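PDB 4KKM: polyprenyl synthetase from Zymomonas mobilis subsp. mobilis, which probably acts as a magnesium-dependent prenyltransferase of the FPP/GGPP synthase family, joining isoprenoid diphosphates into longer chains. Local coordinates for residues V77-L82 and F213-G218; L162-A167 and A219-Q224. All blocks are in the same frame, centred on the assembly; numbering follows the deposited sequence.

Overall arrangement
Both contacts pack the last part of helix 208-221 in the all-helical isoprenoid synthase fold. Contact 1 sets residues 213-218 against residues 77-82, on helix 71-80, and contact 2 sets the next six residues, 219-224, against helix 158-172. Along the chain the segments alternate: 77-82, 162-167, 213-218, 219-224. The two centres lie about 10 Å apart, and the contacts touch, for instance where Ala-217 CB packs 3.6 Å from Leu-164 CD2. Helix 208-221 thus ties an early helix to one that also packs on the second subunit. Both contacts lie away from the calcium site at Asp-108 and Asp-114, in the helical framework of the enzyme.

Contact 1. Residues V77-L82 and F213-G218; sequences VATCAL and FCLEAG
In the all-helical isoprenoid synthase fold, residues 77-82, on helix 71-80, meet helix 208-221 at a glycine: Thr-79 and Cys-80 press on Gly-218, while Leu-215 fills in one turn earlier. The backbones come very near each other, the CA atoms of Cys-80 and Gly-218 being 4.4 Å apart. Glycine suits this place because the space into which a side chain would project is already taken by the methyl of Thr-79. That methyl, CG2, stands anti to its own backbone N and comes 3.6 Å from Gly-218 CA; it also lies 3.5 Å from Leu-215 O. The thiol of Cys-80 approaches the same glycine from another direction, with SG 3.9 Å from Gly-218 CA. A small sulfur side chain fits here, and it also rests on Ala-90 and Val-85.

The Thr-79 and Leu-215 side chains run roughly perpendicular to each other. Leu-215 leaves its backbone pointing along the flank of the contact, and its branched end then comes nearer, with CD1 3.3 Å from Thr-79 OG1. Buried against this methyl, the hydroxyl has its polar need met by a hydrogen bond to Leu-75 O, one turn back, where chi1 of -52° places it. Helix 226-253 packs alongside, placing Leu-232 on Thr-79 and Ala-236 on Leu-215. The buried polar group is therefore satisfied within its own helix, and across these two segments the contact is van der Waals packing of a methyl, a thiol and a leucine branch, its closeness made possible by the bare CA of Gly-218.

Contact 2. Residues L162-A167 and A219-Q224; sequences LELIQA and AIMGRQ
Arg-223 folds back over the end of the helix it follows and reaches across to Glu-163, so one guanidinium serves both segments. Arg-223 is the C-prime residue of a Schellman motif closing helix 208-221, with positive phi and a hydrogen bond from Gln-224 N back to Ala-219 O. Its chain bends at chi2 (-35°) and chi3, which lets NH1 hydrogen-bond to Ile-220 O at 2.6 Å, on a lone pair in the carbonyl plane. That oxygen also accepts Arg-223 N, so two donors grip it, and the guanidinium charge probably complements the partial negative charge of the helix C-terminus.

The other nitrogen, NH2, makes a salt bridge 3.1 Å from Glu-163 OE2, meeting it on the syn side but 32° out of the carboxylate plane. The two flat groups are turned 55° apart. Glu-163 can span the gap because its chain is extended beyond CG.

Next to this salt bridge, Ile-220 is central to the apolar part of the contact. Its CG2 touches both Glu-163 CB and Leu-164 CD2, at 3.8 Å each, and the isoleucine and leucine side chains lie side by side, pointing opposite ways. Unbranched Met-221, bent at chi2 and chi3, brings SD 3.8 Å from Leu-164 CD1.

Contact 1. Residues V77-L82 and F213-G218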
loop_
_atom_site.group_PDB
_atom_site.type_symbol
_atom_site.label_atom_id
_atom_site.label_comp_id
_atom_site.label_asym_id
_atom_site.label_seq_id
_atom_site.Cartn_x
_atom_site.Cartn_y
_atom_site.Cartn_z
ATOM N N VAL B 77 -16.184 -7.716 -12.121
ATOM C CA VAL B 77 -16.958 -7.530 -13.346
ATOM C C VAL B 77 -18.311 -8.242 -13.253
ATOM O O VAL B 77 -19.353 -7.665 -13.584
ATOM C CB VAL B 77 -16.176 -8.020 -14.594
ATOM C CG1 VAL B 77 -17.096 -8.122 -15.805
ATOM C CG2 VAL B 77 -14.982 -7.104 -14.887
ATOM N N ALA B 78 -18.298 -9.486 -12.780
ATOM C CA ALA B 78 -19.528 -10.272 -12.676
ATOM C C ALA B 78 -20.482 -9.746 -11.607
ATOM O O ALA B 78 -21.694 -9.928 -11.710
ATOM C CB ALA B 78 -19.218 -11.753 -12.427
ATOM N N THR B 79 -19.943 -9.116 -10.570
ATOM C CA THR B 79 -20.800 -8.546 -9.536
ATOM C C THR B 79 -21.378 -7.208 -9.992
ATOM O O THR B 79 -22.563 -6.941 -9.811
ATOM C CB THR B 79 -20.065 -8.372 -8.190
ATOM O OG1 THR B 79 -19.453 -9.612 -7.820
ATOM C CG2 THR B 79 -21.054 -7.962 -7.099
ATOM N N CYS B 80 -20.541 -6.366 -10.595
ATOM C CA CYS B 80 -21.028 -5.097 -11.140
ATOM C C CYS B 80 -22.116 -5.319 -12.190
ATOM O O CYS B 80 -23.024 -4.496 -12.350
ATOM C CB CYS B 80 -19.879 -4.271 -11.716
ATOM S SG CYS B 80 -18.805 -3.578 -10.454
ATOM N N ALA B 81 -22.026 -6.447 -12.889
ATOM C CA ALA B 81 -23.010 -6.824 -13.898
ATOM C C ALA B 81 -24.417 -7.016 -13.325
ATOM O O ALA B 81 -25.405 -6.940 -14.057
ATOM C CB ALA B 81 -22.561 -8.084 -14.631
ATOM N N LEU B 82 -24.513 -7.271 -12.022
ATOM C CA LEU B 82 -25.817 -7.437 -11.373
ATOM C C LEU B 82 -26.615 -6.148 -11.421
ATOM O O LEU B 82 -27.842 -6.156 -11.427
ATOM C CB LEU B 82 -25.651 -7.827 -9.903
ATOM C CG LEU B 82 -24.927 -9.128 -9.581
ATOM C CD1 LEU B 82 -24.742 -9.290 -8.070
ATOM C CD2 LEU B 82 -25.721 -10.265 -10.153
ATOM N N PHE B 213 -13.804 -8.179 -0.917
ATOM C CA PHE B 213 -13.740 -6.871 -1.561
ATOM C C PHE B 213 -14.369 -6.894 -2.951
ATOM O O PHE B 213 -15.088 -5.974 -3.328
ATOM C CB PHE B 213 -12.307 -6.358 -1.692
ATOM C CG PHE B 213 -12.216 -5.104 -2.515
ATOM C CD1 PHE B 213 -12.488 -3.871 -1.945
ATOM C CD2 PHE B 213 -11.926 -5.164 -3.868
ATOM C CE1 PHE B 213 -12.430 -2.713 -2.705
ATOM C CE2 PHE B 213 -11.890 -4.012 -4.634
ATOM C CZ PHE B 213 -12.138 -2.789 -4.050
ATOM N N CYS B 214 -14.075 -7.936 -3.718
ATOM C CA CYS B 214 -14.597 -8.040 -5.079
ATOM C C CYS B 214 -16.121 -7.971 -5.114
ATOM O O CYS B 214 -16.700 -7.277 -5.956
ATOM C CB CYS B 214 -14.124 -9.334 -5.743
ATOM S SG CYS B 214 -12.349 -9.393 -6.060
ATOM N N LEU B 215 -16.761 -8.691 -4.197
ATOM C CA LEU B 215 -18.224 -8.749 -4.128
ATOM C C LEU B 215 -18.784 -7.456 -3.546
ATOM O O LEU B 215 -19.774 -6.912 -4.040
ATOM C CB LEU B 215 -18.684 -9.954 -3.294
ATOM C CG LEU B 215 -18.893 -11.277 -4.053
ATOM C CD1 LEU B 215 -20.095 -11.196 -4.991
ATOM C CD2 LEU B 215 -17.631 -11.690 -4.824
ATOM N N GLU B 216 -18.135 -6.956 -2.500
ATOM C CA GLU B 216 -18.603 -5.736 -1.859
ATOM C C GLU B 216 -18.457 -4.544 -2.804
ATOM O O GLU B 216 -19.290 -3.639 -2.810
ATOM C CB GLU B 216 -17.875 -5.486 -0.535
ATOM C CG GLU B 216 -18.406 -4.274 0.229
ATOM C CD GLU B 216 -17.791 -4.112 1.614
ATOM O OE1 GLU B 216 -16.828 -4.839 1.944
ATOM O OE2 GLU B 216 -18.281 -3.250 2.378
ATOM N N ALA B 217 -17.408 -4.567 -3.622
ATOM C CA ALA B 217 -17.176 -3.496 -4.589
ATOM C C ALA B 217 -18.335 -3.379 -5.575
ATOM O O ALA B 217 -18.736 -2.275 -5.953
ATOM C CB ALA B 217 -15.859 -3.721 -5.329
ATOM N N GLY B 218 -18.878 -4.520 -5.985
ATOM C CA GLY B 218 -20.030 -4.534 -6.873
ATOM C C GLY B 218 -21.235 -3.870 -6.240
ATOM O O GLY B 218 -21.932 -3.076 -6.877
#

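Contact 2. Residues L162-A167 and A219-Q224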
loop_
_atom_site.group_PDB
_atom_site.type_symbol
_atom_site.label_atom_id
_atom_site.label_comp_id
_atom_site.label_asym_id
_atom_site.label_seq_id
_atom_site.Cartn_x
_atom_site.Cartn_y
_atom_site.Cartn_z
ATOM N N LEU B 162 -14.602 6.556 -1.936
ATOM C CA LEU B 162 -14.153 6.429 -0.551
ATOM C C LEU B 162 -14.513 5.074 0.065
ATOM O O LEU B 162 -13.711 4.481 0.784
ATOM C CB LEU B 162 -14.730 7.550 0.316
ATOM C CG LEU B 162 -13.993 8.886 0.257
ATOM C CD1 LEU B 162 -14.604 9.871 1.236
ATOM C CD2 LEU B 162 -12.520 8.688 0.554
ATOM N N GLU B 163 -15.728 4.602 -0.197
ATOM C CA GLU B 163 -16.153 3.302 0.315
ATOM C C GLU B 163 -15.268 2.186 -0.236
ATOM O O GLU B 163 -14.903 1.255 0.488
ATOM C CB GLU B 163 -17.629 3.032 -0.004
ATOM C CG GLU B 163 -18.605 3.870 0.821
ATOM C CD GLU B 163 -20.058 3.677 0.407
ATOM O OE1 GLU B 163 -20.441 2.536 0.080
ATOM O OE2 GLU B 163 -20.816 4.670 0.402
ATOM N N LEU B 164 -14.921 2.287 -1.518
ATOM C CA LEU B 164 -14.038 1.303 -2.146
ATOM C C LEU B 164 -12.657 1.339 -1.506
ATOM O O LEU B 164 -12.089 0.298 -1.161
ATOM C CB LEU B 164 -13.929 1.554 -3.658
ATOM C CG LEU B 164 -15.207 1.302 -4.468
ATOM C CD1 LEU B 164 -15.029 1.802 -5.888
ATOM C CD2 LEU B 164 -15.544 -0.189 -4.468
ATOM N N ILE B 165 -12.120 2.546 -1.350
ATOM C CA ILE B 165 -10.803 2.730 -0.747
ATOM C C ILE B 165 -10.742 2.204 0.692
ATOM O O ILE B 165 -9.824 1.463 1.050
ATOM C CB ILE B 165 -10.373 4.209 -0.797
ATOM C CG1 ILE B 165 -10.071 4.618 -2.244
ATOM C CG2 ILE B 165 -9.158 4.436 0.082
ATOM C CD1 ILE B 165 -10.091 6.114 -2.484
ATOM N N GLN B 166 -11.713 2.577 1.520
ATOM C CA GLN B 166 -11.740 2.053 2.884
ATOM C C GLN B 166 -11.821 0.528 2.904
ATOM O O GLN B 166 -11.084 -0.134 3.639
ATOM C CB GLN B 166 -12.900 2.640 3.692
ATOM C CG GLN B 166 -12.975 2.053 5.090
ATOM C CD GLN B 166 -13.686 2.954 6.079
ATOM O OE1 GLN B 166 -14.651 3.637 5.735
ATOM N NE2 GLN B 166 -13.202 2.966 7.318
ATOM N N ALA B 167 -12.716 -0.023 2.087
ATOM C CA ALA B 167 -12.879 -1.474 2.004
ATOM C C ALA B 167 -11.599 -2.155 1.538
ATOM O O ALA B 167 -11.206 -3.181 2.081
ATOM C CB ALA B 167 -14.040 -1.836 1.082
ATOM N N ALA B 219 -21.473 -4.190 -4.972
ATOM C CA ALA B 219 -22.565 -3.589 -4.217
ATOM C C ALA B 219 -22.362 -2.087 -4.058
ATOM O O ALA B 219 -23.303 -1.310 -4.184
ATOM C CB ALA B 219 -22.694 -4.254 -2.856
ATOM N N ILE B 220 -21.123 -1.690 -3.780
ATOM C CA ILE B 220 -20.774 -0.284 -3.611
ATOM C C ILE B 220 -20.954 0.490 -4.922
ATOM O O ILE B 220 -21.586 1.552 -4.944
ATOM C CB ILE B 220 -19.329 -0.139 -3.071
ATOM C CG1 ILE B 220 -19.262 -0.613 -1.616
ATOM C CG2 ILE B 220 -18.837 1.302 -3.174
ATOM C CD1 ILE B 220 -17.836 -0.759 -1.081
ATOM N N MET B 221 -20.428 -0.062 -6.013
ATOM C CA MET B 221 -20.548 0.563 -7.327
ATOM C C MET B 221 -22.009 0.629 -7.760
ATOM O O MET B 221 -22.398 1.505 -8.533
ATOM C CB MET B 221 -19.703 -0.178 -8.378
ATOM C CG MET B 221 -18.179 -0.034 -8.202
ATOM S SD MET B 221 -17.557 1.579 -8.729
ATOM C CE MET B 221 -17.586 1.368 -10.506
ATOM N N GLY B 222 -22.820 -0.290 -7.245
ATOM C CA GLY B 222 -24.225 -0.343 -7.602
ATOM C C GLY B 222 -25.144 0.402 -6.651
ATOM O O GLY B 222 -26.366 0.330 -6.792
ATOM N N ARG B 223 -24.558 1.105 -5.682
ATOM C CA ARG B 223 -25.302 1.832 -4.645
ATOM C C ARG B 223 -26.361 0.957 -3.987
ATOM O O ARG B 223 -27.495 1.389 -3.805
ATOM C CB ARG B 223 -25.980 3.101 -5.198
ATOM C CG ARG B 223 -25.080 4.089 -5.918
ATOM C CD ARG B 223 -23.690 4.164 -5.306
ATOM N NE ARG B 223 -23.629 4.832 -4.003
ATOM C CZ ARG B 223 -22.969 4.362 -2.944
ATOM N NH1 ARG B 223 -22.323 3.197 -3.008
ATOM N NH2 ARG B 223 -22.962 5.054 -1.810
ATOM N N GLN B 224 -25.990 -0.269 -3.638
ATOM C CA GLN B 224 -26.949 -1.235 -3.113
ATOM C C GLN B 224 -27.108 -1.157 -1.595
ATOM O O GLN B 224 -26.211 -0.692 -0.891
ATOM C CB GLN B 224 -26.552 -2.651 -3.546
ATOM C CG GLN B 224 -26.578 -2.835 -5.053
ATOM C CD GLN B 224 -27.980 -2.696 -5.611
ATOM O OE1 GLN B 224 -28.881 -3.436 -5.225
ATOM N NE2 GLN B 224 -28.175 -1.732 -6.503
#